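Rhamnonate dehydratase (Gibberella zeae PH-1, PDB 3FXG) probably catalyses the magnesium-dependent dehydration of L-rhamnonate to 2-keto-3-deoxy-L-rhamnonate, as a member of the enolase superfamily. Local coordinates at residues H35-S40 and E345-S350; R99-A104 and E114-A119; G170-A175 and D352-L357. All blocks are in the same frame, centred on the assembly; numbering follows the deposited sequence.

Contact 1 of 3, residues H35-S40 and E345-S350; sequences HWLIDS and EYLANS
Trp36 and His35, at the start of helix 36-39 and just before it, turn their ring N-H groups to Ala348 O and Asn349 O, successive carbonyls just past strand 344-347. The indole NE1 of Trp36 donates to Ala348 O at 2.8 Å; the acceptor lies close to the indole plane, but the donor is tilted 31° from the carbonyl plane and the N-H...O angle is a bent 141°. His35 NE2 reaches Asn349 O at 2.7 Å, a weak and bent bond. At the indole edge, Trp36 CD1 lies 3.2 Å from Ser350 O. Beyond the rings, Leu37 and Leu347 meet tip to tip, tightly, with CD1 of Leu37 3.5 Å from CD2 of Leu347.

Farther out, His35 is the N-cap of the short helix, its ND1 accepting from Leu37 N at 3.2 Å. Asn349 OD1 is held by Leu357 N, and Ser350 OG by Ser355 O, so both side chains are tied back to the 352-357 loop. The strand belongs to the barrel of the enolase-type C-terminal domain, with the side chain of Leu347 about 8 Å from the bound magnesium ion. With ND1 engaged by the helix cap and NE2 by the weak bond, the His35 ring is held at both nitrogens, which fixes its rotation between helix start and loop.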
loop_
_atom_site.group_PDB
_atom_site.type_symbol
_atom_site.label_atom_id
_atom_site.label_comp_id
_atom_site.label_asym_id
_atom_site.label_seq_id
_atom_site.Cartn_x
_atom_site.Cartn_y
_atom_site.Cartn_z
ATOM N N HIS A 35 -37.944 -28.669 14.294
ATOM C CA HIS A 35 -36.787 -28.887 13.434
ATOM C C HIS A 35 -35.617 -28.085 13.998
ATOM O O HIS A 35 -35.767 -26.904 14.335
ATOM C CB HIS A 35 -37.111 -28.422 12.015
ATOM C CG HIS A 35 -36.261 -29.053 10.957
ATOM N ND1 HIS A 35 -34.887 -28.939 10.936
ATOM C CD2 HIS A 35 -36.595 -29.783 9.865
ATOM C CE1 HIS A 35 -34.412 -29.570 9.876
ATOM N NE2 HIS A 35 -35.427 -30.089 9.210
ATOM N N TRP A 36 -34.456 -28.724 14.107
ATOM C CA TRP A 36 -33.276 -28.058 14.647
ATOM C C TRP A 36 -32.937 -26.783 13.880
ATOM O O TRP A 36 -32.325 -25.866 14.425
ATOM C CB TRP A 36 -32.062 -28.997 14.621
ATOM C CG TRP A 36 -31.529 -29.278 13.247
ATOM C CD1 TRP A 36 -31.925 -30.274 12.399
ATOM C CD2 TRP A 36 -30.519 -28.535 12.551
ATOM N NE1 TRP A 36 -31.224 -30.196 11.217
ATOM C CE2 TRP A 36 -30.357 -29.138 11.284
ATOM C CE3 TRP A 36 -29.738 -27.416 12.875
ATOM C CZ2 TRP A 36 -29.443 -28.659 10.335
ATOM C CZ3 TRP A 36 -28.828 -26.938 11.930
ATOM C CH2 TRP A 36 -28.691 -27.562 10.675
ATOM N N LEU A 37 -33.340 -26.728 12.614
ATOM C CA LEU A 37 -33.061 -25.567 11.781
ATOM C C LEU A 37 -33.689 -24.285 12.306
ATOM O O LEU A 37 -33.217 -23.187 11.997
ATOM C CB LEU A 37 -33.537 -25.815 10.346
ATOM C CG LEU A 37 -32.589 -26.599 9.435
ATOM C CD1 LEU A 37 -33.271 -26.880 8.104
ATOM C CD2 LEU A 37 -31.312 -25.796 9.221
ATOM N N ILE A 38 -34.746 -24.417 13.103
ATOM C CA ILE A 38 -35.428 -23.244 13.635
ATOM C C ILE A 38 -35.639 -23.233 15.147
ATOM O O ILE A 38 -35.857 -22.169 15.727
ATOM C CB ILE A 38 -36.812 -23.065 12.972
ATOM C CG1 ILE A 38 -37.665 -24.316 13.210
ATOM C CG2 ILE A 38 -36.650 -22.802 11.480
ATOM C CD1 ILE A 38 -39.082 -24.216 12.666
ATOM N N ASP A 39 -35.566 -24.394 15.792
ATOM C CA ASP A 39 -35.809 -24.451 17.230
ATOM C C ASP A 39 -34.656 -24.825 18.161
ATOM O O ASP A 39 -34.858 -24.975 19.367
ATOM C CB ASP A 39 -37.003 -25.369 17.495
ATOM C CG ASP A 39 -38.318 -24.727 17.097
ATOM O OD1 ASP A 39 -39.319 -25.451 16.927
ATOM O OD2 ASP A 39 -38.349 -23.484 16.964
ATOM N N SER A 40 -33.453 -24.970 17.623
ATOM C CA SER A 40 -32.309 -25.304 18.465
ATOM C C SER A 40 -31.549 -24.019 18.775
ATOM O O SER A 40 -31.880 -22.960 18.243
ATOM C CB SER A 40 -31.391 -26.296 17.750
ATOM O OG SER A 40 -30.849 -25.734 16.571
ATOM N N GLU A 345 -22.007 -29.654 0.279
ATOM C CA GLU A 345 -22.637 -29.600 1.583
ATOM C C GLU A 345 -24.031 -30.209 1.507
ATOM O O GLU A 345 -24.718 -30.095 0.492
ATOM C CB GLU A 345 -22.781 -28.155 2.064
ATOM C CG GLU A 345 -23.776 -28.011 3.215
ATOM C CD GLU A 345 -24.005 -26.574 3.649
ATOM O OE1 GLU A 345 -24.134 -25.698 2.770
ATOM O OE2 GLU A 345 -24.073 -26.324 4.874
ATOM N N TYR A 346 -24.430 -30.878 2.577
ATOM C CA TYR A 346 -25.774 -31.417 2.658
ATOM C C TYR A 346 -26.294 -30.968 4.008
ATOM O O TYR A 346 -25.730 -31.314 5.047
ATOM C CB TYR A 346 -25.820 -32.939 2.586
ATOM C CG TYR A 346 -27.211 -33.399 2.221
ATOM C CD1 TYR A 346 -27.651 -33.339 0.898
ATOM C CD2 TYR A 346 -28.117 -33.809 3.199
ATOM C CE1 TYR A 346 -28.955 -33.671 0.552
ATOM C CE2 TYR A 346 -29.434 -34.142 2.866
ATOM C CZ TYR A 346 -29.841 -34.070 1.537
ATOM O OH TYR A 346 -31.127 -34.395 1.174
ATOM N N LEU A 347 -27.351 -30.167 3.981
ATOM C CA LEU A 347 -27.950 -29.649 5.198
ATOM C C LEU A 347 -28.913 -30.695 5.740
ATOM O O LEU A 347 -29.972 -30.923 5.157
ATOM C CB LEU A 347 -28.686 -28.341 4.887
ATOM C CG LEU A 347 -29.216 -27.471 6.031
ATOM C CD1 LEU A 347 -29.715 -26.146 5.464
ATOM C CD2 LEU A 347 -30.333 -28.193 6.767
ATOM N N ALA A 348 -28.537 -31.338 6.842
ATOM C CA ALA A 348 -29.378 -32.363 7.455
ATOM C C ALA A 348 -30.779 -31.799 7.652
ATOM O O ALA A 348 -30.995 -30.916 8.480
ATOM C CB ALA A 348 -28.796 -32.798 8.792
ATOM N N ASN A 349 -31.732 -32.315 6.888
ATOM C CA ASN A 349 -33.097 -31.828 6.974
ATOM C C ASN A 349 -33.997 -32.655 7.888
ATOM O O ASN A 349 -35.207 -32.439 7.939
ATOM C CB ASN A 349 -33.690 -31.736 5.572
ATOM C CG ASN A 349 -33.685 -33.058 4.861
ATOM O OD1 ASN A 349 -32.668 -33.755 4.827
ATOM N ND2 ASN A 349 -34.821 -33.415 4.280
ATOM N N SER A 350 -33.412 -33.610 8.603
ATOM C CA SER A 350 -34.189 -34.406 9.540
ATOM C C SER A 350 -34.294 -33.534 10.787
ATOM O O SER A 350 -33.330 -32.876 11.171
ATOM C CB SER A 350 -33.475 -35.723 9.859
ATOM O OG SER A 350 -32.151 -35.498 10.309
#

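Contact 2 of 3, residues R99-A104 and E114-A119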
loop_
_atom_site.group_PDB
_atom_site.type_symbol
_atom_site.label_atom_id
_atom_site.label_comp_id
_atom_site.label_asym_id
_atom_site.label_seq_id
_atom_site.Cartn_x
_atom_site.Cartn_y
_atom_site.Cartn_z
ATOM N N ARG A 99 -41.291 -10.262 -19.384
ATOM C CA ARG A 99 -41.083 -9.522 -20.628
ATOM C C ARG A 99 -39.797 -9.877 -21.375
ATOM O O ARG A 99 -39.733 -9.753 -22.596
ATOM C CB ARG A 99 -41.098 -8.013 -20.350
ATOM C CG ARG A 99 -39.849 -7.478 -19.651
ATOM C CD ARG A 99 -40.033 -6.011 -19.260
ATOM N NE ARG A 99 -41.000 -5.860 -18.173
ATOM C CZ ARG A 99 -41.584 -4.713 -17.840
ATOM N NH1 ARG A 99 -41.305 -3.602 -18.512
ATOM N NH2 ARG A 99 -42.447 -4.673 -16.834
ATOM N N PHE A 100 -38.771 -10.307 -20.648
ATOM C CA PHE A 100 -37.497 -10.647 -21.280
ATOM C C PHE A 100 -37.454 -12.088 -21.774
ATOM O O PHE A 100 -36.630 -12.439 -22.622
ATOM C CB PHE A 100 -36.353 -10.447 -20.285
ATOM C CG PHE A 100 -36.315 -9.082 -19.673
ATOM C CD1 PHE A 100 -35.925 -7.981 -20.426
ATOM C CD2 PHE A 100 -36.685 -8.891 -18.346
ATOM C CE1 PHE A 100 -35.905 -6.705 -19.867
ATOM C CE2 PHE A 100 -36.670 -7.619 -17.778
ATOM C CZ PHE A 100 -36.279 -6.525 -18.541
ATOM N N LEU A 101 -38.353 -12.911 -21.254
ATOM C CA LEU A 101 -38.372 -14.329 -21.588
ATOM C C LEU A 101 -39.263 -14.788 -22.736
ATOM O O LEU A 101 -38.841 -15.601 -23.555
ATOM C CB LEU A 101 -38.736 -15.125 -20.335
ATOM C CG LEU A 101 -37.916 -14.786 -19.087
ATOM C CD1 LEU A 101 -38.533 -15.460 -17.875
ATOM C CD2 LEU A 101 -36.471 -15.221 -19.284
ATOM N N ILE A 102 -40.495 -14.291 -22.793
ATOM C CA ILE A 102 -41.412 -14.725 -23.843
ATOM C C ILE A 102 -40.869 -14.488 -25.248
ATOM O O ILE A 102 -40.492 -13.371 -25.601
ATOM C CB ILE A 102 -42.793 -14.035 -23.716
ATOM C CG1 ILE A 102 -43.337 -14.193 -22.292
ATOM C CG2 ILE A 102 -43.771 -14.654 -24.711
ATOM C CD1 ILE A 102 -43.425 -15.629 -21.813
ATOM N N GLY A 103 -40.827 -15.556 -26.042
ATOM C CA GLY A 103 -40.340 -15.460 -27.409
ATOM C C GLY A 103 -38.833 -15.579 -27.566
ATOM O O GLY A 103 -38.325 -15.621 -28.687
ATOM N N ALA A 104 -38.114 -15.648 -26.450
ATOM C CA ALA A 104 -36.655 -15.745 -26.489
ATOM C C ALA A 104 -36.133 -17.163 -26.681
ATOM O O ALA A 104 -36.828 -18.139 -26.406
ATOM C CB ALA A 104 -36.062 -15.155 -25.204
ATOM N N GLU A 114 -28.116 -11.005 -18.111
ATOM C CA GLU A 114 -27.686 -9.612 -18.115
ATOM C C GLU A 114 -28.887 -8.683 -18.171
ATOM O O GLU A 114 -28.910 -7.647 -17.511
ATOM C CB GLU A 114 -26.769 -9.328 -19.309
ATOM C CG GLU A 114 -25.466 -10.118 -19.291
ATOM C CD GLU A 114 -24.658 -9.876 -18.032
ATOM O OE1 GLU A 114 -24.410 -8.696 -17.706
ATOM O OE2 GLU A 114 -24.263 -10.863 -17.373
ATOM N N GLN A 115 -29.892 -9.051 -18.958
ATOM C CA GLN A 115 -31.079 -8.214 -19.067
ATOM C C GLN A 115 -31.848 -8.160 -17.750
ATOM O O GLN A 115 -32.183 -7.083 -17.264
ATOM C CB GLN A 115 -31.990 -8.715 -20.192
ATOM C CG GLN A 115 -31.359 -8.593 -21.578
ATOM C CD GLN A 115 -32.318 -8.952 -22.692
ATOM O OE1 GLN A 115 -33.116 -9.881 -22.561
ATOM N NE2 GLN A 115 -32.235 -8.227 -23.806
HETATM N N MSE A 116 -32.123 -9.318 -17.162
HETATM C CA MSE A 116 -32.857 -9.344 -15.907
HETATM C C MSE A 116 -32.085 -8.651 -14.790
HETATM O O MSE A 116 -32.664 -7.919 -13.987
HETATM C CB MSE A 116 -33.173 -10.789 -15.500
HETATM C CG MSE A 116 -34.132 -11.509 -16.444
HETATM SE SE MSE A 116 -34.697 -13.222 -15.733
HETATM C CE MSE A 116 -33.171 -14.289 -16.259
ATOM N N TYR A 117 -30.774 -8.869 -14.742
ATOM C CA TYR A 117 -29.961 -8.260 -13.693
ATOM C C TYR A 117 -29.829 -6.747 -13.848
ATOM O O TYR A 117 -30.058 -5.995 -12.902
ATOM C CB TYR A 117 -28.558 -8.879 -13.667
ATOM C CG TYR A 117 -27.724 -8.383 -12.506
ATOM C CD1 TYR A 117 -27.816 -8.980 -11.248
ATOM C CD2 TYR A 117 -26.879 -7.279 -12.651
ATOM C CE1 TYR A 117 -27.087 -8.486 -10.157
ATOM C CE2 TYR A 117 -26.153 -6.776 -11.570
ATOM C CZ TYR A 117 -26.260 -7.385 -10.327
ATOM O OH TYR A 117 -25.538 -6.895 -9.259
ATOM N N ARG A 118 -29.459 -6.294 -15.039
ATOM C CA ARG A 118 -29.282 -4.866 -15.250
ATOM C C ARG A 118 -30.593 -4.085 -15.241
ATOM O O ARG A 118 -30.620 -2.925 -14.839
ATOM C CB ARG A 118 -28.488 -4.619 -16.542
ATOM C CG ARG A 118 -27.026 -5.077 -16.427
ATOM C CD ARG A 118 -26.217 -4.830 -17.696
ATOM N NE ARG A 118 -25.961 -3.413 -17.971
ATOM C CZ ARG A 118 -25.087 -2.653 -17.312
ATOM N NH1 ARG A 118 -24.367 -3.153 -16.315
ATOM N NH2 ARG A 118 -24.903 -1.390 -17.677
ATOM N N ALA A 119 -31.682 -4.721 -15.660
ATOM C CA ALA A 119 -32.980 -4.051 -15.668
ATOM C C ALA A 119 -33.569 -3.925 -14.261
ATOM O O ALA A 119 -34.449 -3.100 -14.027
ATOM C CB ALA A 119 -33.952 -4.799 -16.571
HETATM O O HOH W 1 -34.991 -10.912 -24.084
#
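Phe100, in the weakly bonded last part of helix 86-101, packs its ring against helix 109-119, touching residues one helical turn apart. Its CZ meets the methyl CB of Ala119 at 3.5 Å, while CD1 lies 4.0 Å from Gln115 CB. The CB of Phe100 already faces helix 109-119, and chi1 of -54°, with CG anti to the carbonyl carbon, then lays the ring along that helix from Gln115 to Ala119. The neighbouring Arg99 lays its CG over the centre of one ring face, 3.6 Å above the plane.

Met116, a selenomethionine in this crystal, runs past Phe100 in the opposite direction, with its CG 4.1 Å from Phe100 CD2. The chain is extended at chi2 and bends at chi3 (-82°), and its SE lies 4.4 Å from Leu101 CD2. Ile133 and Ile136 of helix 128-148 continue this apolar layer in the N-terminal capping domain. Gln115 crosses Phe100 obliquely, its amide plane turned 51° from the ring. Tyr52 of the second subunit makes an edge-to-face contact with Phe100, and Trp49 of that subunit packs on Gln115, so the helix pair also lies at a subunit interface.

The polar link is a single water, which donates to Phe100 O at 2.7 Å and to Gln115 OE1 at 2.6 Å. Two acceptors that could not bond each other are thus both satisfied by one water donating twice, which also holds the amide with OE1 toward it.

Contact 3 of 3, residues G170-A175 and D352-L357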
loop_
_atom_site.group_PDB
_atom_site.type_symbol
_atom_site.label_atom_id
_atom_site.label_comp_id
_atom_site.label_asym_id
_atom_site.label_seq_id
_atom_site.Cartn_x
_atom_site.Cartn_y
_atom_site.Cartn_z
ATOM N N GLY A 170 -25.293 -30.089 10.537
ATOM C CA GLY A 170 -26.350 -30.419 11.476
ATOM C C GLY A 170 -25.850 -30.499 12.905
ATOM O O GLY A 170 -24.651 -30.408 13.155
ATOM N N PRO A 171 -26.755 -30.690 13.872
ATOM C CA PRO A 171 -26.391 -30.774 15.287
ATOM C C PRO A 171 -25.751 -32.079 15.755
ATOM O O PRO A 171 -25.271 -32.158 16.886
ATOM C CB PRO A 171 -27.719 -30.510 15.984
ATOM C CG PRO A 171 -28.680 -31.205 15.087
ATOM C CD PRO A 171 -28.217 -30.774 13.704
ATOM N N GLU A 172 -25.731 -33.097 14.902
ATOM C CA GLU A 172 -25.162 -34.382 15.307
ATOM C C GLU A 172 -24.025 -34.881 14.417
ATOM O O GLU A 172 -24.230 -35.729 13.551
ATOM C CB GLU A 172 -26.267 -35.442 15.354
ATOM C CG GLU A 172 -27.424 -35.125 16.305
ATOM C CD GLU A 172 -27.017 -35.150 17.768
ATOM O OE1 GLU A 172 -26.007 -35.805 18.101
ATOM O OE2 GLU A 172 -27.717 -34.525 18.592
ATOM N N PRO A 173 -22.802 -34.373 14.630
ATOM C CA PRO A 173 -21.669 -34.813 13.811
ATOM C C PRO A 173 -21.358 -36.308 13.905
ATOM O O PRO A 173 -20.765 -36.866 12.986
ATOM C CB PRO A 173 -20.520 -33.929 14.298
ATOM C CG PRO A 173 -20.898 -33.617 15.707
ATOM C CD PRO A 173 -22.379 -33.358 15.609
ATOM N N THR A 174 -21.748 -36.961 15.001
ATOM C CA THR A 174 -21.495 -38.399 15.124
ATOM C C THR A 174 -22.335 -39.140 14.086
ATOM O O THR A 174 -21.939 -40.192 13.589
ATOM C CB THR A 174 -21.840 -38.954 16.539
ATOM O OG1 THR A 174 -23.182 -38.600 16.888
ATOM C CG2 THR A 174 -20.873 -38.407 17.586
ATOM N N ALA A 175 -23.497 -38.581 13.758
ATOM C CA ALA A 175 -24.381 -39.183 12.764
ATOM C C ALA A 175 -23.777 -38.994 11.374
ATOM O O ALA A 175 -23.797 -39.905 10.546
ATOM C CB ALA A 175 -25.762 -38.545 12.830
ATOM N N ASP A 352 -33.987 -34.016 13.846
ATOM C CA ASP A 352 -32.946 -34.239 14.849
ATOM C C ASP A 352 -31.540 -34.256 14.252
ATOM O O ASP A 352 -30.555 -34.415 14.976
ATOM C CB ASP A 352 -33.191 -35.554 15.594
ATOM C CG ASP A 352 -33.248 -36.755 14.667
ATOM O OD1 ASP A 352 -32.849 -36.633 13.490
ATOM O OD2 ASP A 352 -33.685 -37.832 15.125
ATOM N N GLY A 353 -31.456 -34.098 12.934
ATOM C CA GLY A 353 -30.170 -34.092 12.257
ATOM C C GLY A 353 -29.435 -35.421 12.275
ATOM O O GLY A 353 -28.219 -35.459 12.091
ATOM N N LYS A 354 -30.161 -36.515 12.476
ATOM C CA LYS A 354 -29.529 -37.831 12.523
ATOM C C LYS A 354 -29.736 -38.669 11.263
ATOM O O LYS A 354 -29.250 -39.794 11.179
ATOM C CB LYS A 354 -30.028 -38.601 13.750
ATOM C CG LYS A 354 -29.735 -37.887 15.065
ATOM C CD LYS A 354 -30.129 -38.720 16.273
ATOM C CE LYS A 354 -29.784 -37.991 17.565
ATOM N NZ LYS A 354 -30.119 -38.791 18.778
ATOM N N SER A 355 -30.453 -38.123 10.287
ATOM C CA SER A 355 -30.698 -38.840 9.042
ATOM C C SER A 355 -30.812 -37.858 7.888
ATOM O O SER A 355 -30.993 -36.663 8.101
ATOM C CB SER A 355 -31.980 -39.671 9.146
ATOM O OG SER A 355 -33.102 -38.846 9.395
ATOM N N VAL A 356 -30.698 -38.365 6.666
ATOM C CA VAL A 356 -30.780 -37.515 5.485
ATOM C C VAL A 356 -32.118 -37.678 4.776
ATOM O O VAL A 356 -32.546 -38.794 4.480
ATOM C CB VAL A 356 -29.638 -37.828 4.484
ATOM C CG1 VAL A 356 -28.288 -37.670 5.167
ATOM C CG2 VAL A 356 -29.784 -39.235 3.945
ATOM N N LEU A 357 -32.774 -36.554 4.516
ATOM C CA LEU A 357 -34.061 -36.539 3.833
ATOM C C LEU A 357 -33.977 -35.551 2.672
ATOM O O LEU A 357 -33.071 -34.717 2.629
ATOM C CB LEU A 357 -35.164 -36.124 4.810
ATOM C CG LEU A 357 -35.355 -37.024 6.036
ATOM C CD1 LEU A 357 -36.415 -36.426 6.952
ATOM C CD2 LEU A 357 -35.758 -38.423 5.591
HETATM O O HOH W 2 -26.294 -33.549 12.118
HETATM O O HOH W 3 -30.278 -34.040 17.658
HETATM O O HOH W 4 -28.399 -36.749 20.522
#
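Residues 170-175 turn from the end of barrel strand 163-169 into helix 173-179, and their CA atoms come closest to residues 352-357 at Ala175 and Lys354, 5.3 Å apart. Here, on the (beta/alpha)-barrel domain of the enolase superfamily, a loop and the first turn of helix 173-179 meet a second loop, the one that follows the adjacent parallel strand 344-347. Glu172 occupies the N-cap position, and Ala175 N bonds to Glu172 O in the first turn. In the other segment, Asp352 forms an Asx turn. Its OD1 accepts from Lys354 N at 2.9 Å, the donor approaching from above the carboxylate plane, 49° out of it. Between them Gly353 has a positive phi (67°), and its CA packs on Pro171 CD at 4.1 Å.

Several side chains rest on this turn. The Pro171 ring sets CG against Asp352 O, while the methyl CB of Ala175 lies 3.8 Å from Lys354 CA. In Glu172, chi1 of -59° puts CG anti to the carbonyl carbon and 3.5 Å from Asp352 O; the bend at chi2 then sets the carboxylate alongside Lys354, whose extended chain is met at CG and CE. The charged ends, Glu172 OE2 and Lys354 NZ, are 4.9 Å apart, opposite charges not in contact but linked through a water. Farther along the loop Val356 packs on Phe181, Ile369 and Thr371.

Three waters complete the join. One accepts from Glu172 N and donates to Gly353 O, linking the N-cap backbone to the glycine carbonyl. Another donates to both Glu172 OE2 and Asp352 O. The third bridges the two charged groups: it donates to Glu172 OE2 at 3.0 Å and accepts from Lys354 NZ at 3.2 Å.

From the N terminus, residues 35-40 open the large loop that contact 1 closes at 345-350. Contact 2 is nested inside it: a short hairpin of helices, closed between 99-104 and 114-119 within the N-terminal domain. Contact 3 opens next at 170-175 and closes at 352-357, just past the end of contact 1, so contacts 1 and 3 cross. Their centres are only 8 Å apart, and they touch where Trp36 packs on Pro171 and Gly170. Together they bind an N-terminal segment to neighbouring barrel strand ends. Contact 2 lies on the opposite side of the chain's centre, its centre 35 Å from that of contact 1.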